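Local coordinates for protein cytochrome P450 (PDB 6G5Q) that binds heme and, in this structure, 6-O-methyl-beta-D-galactopyranose, as a member of the cytochrome P450 family of heme proteins, at residues P54-I59 / K286-I291. Sequence-based numbering, arbitrary orientation.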
loop_
_atom_site.group_PDB
_atom_site.type_symbol
_atom_site.label_atom_id
_atom_site.label_comp_id
_atom_site.label_asym_id
_atom_site.label_seq_id
_atom_site.Cartn_x
_atom_site.Cartn_y
_atom_site.Cartn_z
ATOM N N PRO A 54 -12.683 -11.788 -11.060
ATOM C CA PRO A 54 -12.441 -10.992 -9.866
ATOM C C PRO A 54 -11.735 -11.784 -8.747
ATOM O O PRO A 54 -12.191 -12.865 -8.355
ATOM C CB PRO A 54 -13.850 -10.571 -9.464
ATOM C CG PRO A 54 -14.576 -10.486 -10.768
ATOM C CD PRO A 54 -14.064 -11.629 -11.564
ATOM N N GLY A 55 -10.620 -11.253 -8.253
ATOM C CA GLY A 55 -9.904 -11.880 -7.137
ATOM C C GLY A 55 -8.774 -12.813 -7.545
ATOM O O GLY A 55 -7.974 -13.216 -6.709
ATOM N N ARG A 56 -8.698 -13.151 -8.826
ATOM C CA ARG A 56 -7.677 -14.099 -9.270
ATOM C C ARG A 56 -6.233 -13.550 -9.239
ATOM O O ARG A 56 -5.291 -14.326 -8.937
ATOM C CB ARG A 56 -8.005 -14.714 -10.640
ATOM C CG ARG A 56 -7.360 -16.092 -10.806
ATOM C CD ARG A 56 -7.511 -16.712 -12.195
ATOM N NE ARG A 56 -6.442 -17.715 -12.348
ATOM C CZ ARG A 56 -6.007 -18.231 -13.505
ATOM N NH1 ARG A 56 -6.551 -17.899 -14.688
ATOM N NH2 ARG A 56 -5.015 -19.113 -13.458
ATOM N N ILE A 57 -6.041 -12.247 -9.537
ATOM C CA ILE A 57 -4.672 -11.690 -9.556
ATOM C C ILE A 57 -4.112 -11.448 -8.154
ATOM O O ILE A 57 -2.910 -11.325 -7.990
ATOM C CB ILE A 57 -4.498 -10.410 -10.415
ATOM C CG1 ILE A 57 -5.238 -9.217 -9.777
ATOM C CG2 ILE A 57 -4.817 -10.680 -11.894
ATOM C CD1 ILE A 57 -5.328 -8.012 -10.654
ATOM N N VAL A 58 -4.975 -11.402 -7.137
ATOM C CA VAL A 58 -4.494 -11.243 -5.751
ATOM C C VAL A 58 -3.772 -12.512 -5.230
ATOM O O VAL A 58 -4.098 -13.634 -5.635
ATOM C CB VAL A 58 -5.630 -10.790 -4.803
ATOM C CG1 VAL A 58 -5.096 -10.497 -3.399
ATOM C CG2 VAL A 58 -6.333 -9.553 -5.376
ATOM N N ILE A 59 -2.776 -12.315 -4.368
ATOM C CA ILE A 59 -2.076 -13.416 -3.726
ATOM C C ILE A 59 -1.945 -13.176 -2.229
ATOM O O ILE A 59 -1.116 -12.358 -1.809
ATOM C CB ILE A 59 -0.679 -13.646 -4.324
ATOM C CG1 ILE A 59 -0.792 -14.007 -5.805
ATOM C CG2 ILE A 59 0.072 -14.724 -3.526
ATOM C CD1 ILE A 59 0.432 -13.592 -6.583
ATOM N N LYS A 286 3.260 -21.253 -18.794
ATOM C CA LYS A 286 2.178 -21.742 -19.641
ATOM C C LYS A 286 0.967 -20.782 -19.556
ATOM O O LYS A 286 0.735 -20.140 -18.505
ATOM C CB LYS A 286 1.801 -23.198 -19.269
ATOM N N ALA A 287 0.224 -20.658 -20.667
ATOM C CA ALA A 287 -1.032 -19.880 -20.731
ATOM C C ALA A 287 -1.964 -20.295 -19.624
ATOM O O ALA A 287 -1.949 -21.451 -19.165
ATOM C CB ALA A 287 -1.728 -20.060 -22.074
ATOM N N ASP A 288 -2.766 -19.338 -19.177
ATOM C CA ASP A 288 -3.688 -19.527 -18.057
ATOM C C ASP A 288 -3.035 -19.777 -16.679
ATOM O O ASP A 288 -3.754 -20.070 -15.722
ATOM C CB ASP A 288 -4.765 -20.590 -18.387
ATOM C CG ASP A 288 -6.106 -20.290 -17.732
ATOM O OD1 ASP A 288 -6.585 -19.136 -17.837
ATOM O OD2 ASP A 288 -6.684 -21.208 -17.103
ATOM N N SER A 289 -1.711 -19.647 -16.532
ATOM C CA SER A 289 -1.164 -19.688 -15.169
ATOM C C SER A 289 -0.973 -18.258 -14.629
ATOM O O SER A 289 -1.195 -17.276 -15.338
ATOM C CB SER A 289 0.116 -20.534 -15.063
ATOM O OG SER A 289 1.150 -20.002 -15.872
ATOM N N ARG A 290 -0.584 -18.150 -13.366
ATOM C CA ARG A 290 -0.297 -16.837 -12.759
ATOM C C ARG A 290 1.213 -16.605 -12.594
ATOM O O ARG A 290 1.942 -17.526 -12.196
ATOM C CB ARG A 290 -0.968 -16.716 -11.390
ATOM C CG ARG A 290 -2.482 -16.932 -11.423
ATOM C CD ARG A 290 -3.081 -16.400 -10.151
ATOM N NE ARG A 290 -2.660 -17.209 -9.014
ATOM C CZ ARG A 290 -2.900 -16.918 -7.740
ATOM N NH1 ARG A 290 -3.539 -15.784 -7.408
ATOM N NH2 ARG A 290 -2.467 -17.758 -6.797
ATOM N N ILE A 291 1.659 -15.387 -12.914
ATOM C CA ILE A 291 2.953 -14.885 -12.432
ATOM C C ILE A 291 2.718 -13.871 -11.307
ATOM O O ILE A 291 1.569 -13.441 -11.094
ATOM C CB ILE A 291 3.740 -14.180 -13.558
ATOM C CG1 ILE A 291 2.855 -13.108 -14.183
ATOM C CG2 ILE A 291 4.263 -15.181 -14.582
ATOM C CD1 ILE A 291 3.559 -11.798 -14.335
#
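Arg-290, at the start of strand 290-293, grips the backbone carbonyls of Arg-56 and Val-58 in the loop 54-59. Its bond from CA to CB is directed toward the loop; CG comes next, 3.9 Å from NH2 of Arg-56. CD lies 3.3 Å from the carbonyl O of Arg-56, and a turn about the CG-CD bond (chi3 -68°) brings the guanidinium round to the loop carbonyls. There NH1 donates to O of Arg-56 (2.7 Å), nearly end-on to that carbonyl, and more weakly, within the guanidinium plane, to O of Val-58 (2.8 Å). CG1 of Ile-59 packs obliquely against the same NH1 at 3.6 Å. NH2 turns outside the pair, to the carboxylate of Asp-24 and the carbonyl of Asp-27. Arg-56 bonds in the reverse direction: extended from CG to NE, it sends NH2 in plane to O of Asp-288 (2.8 Å, N-H...O 169°), in the type II turn 286-289, while NH1 makes a long, weak salt bridge to OD1 of Asp-288. The loop's Val-58 touches 6-O-methyl-beta-D-galactopyranose, and Ile-57 lies near the heme. One NH1 thus serves two loop carbonyls, and the carboxylates of Asp-24 and Asp-27, the latter salt-bridged to NE of Arg-56, probably offset the two neighbouring positive charges.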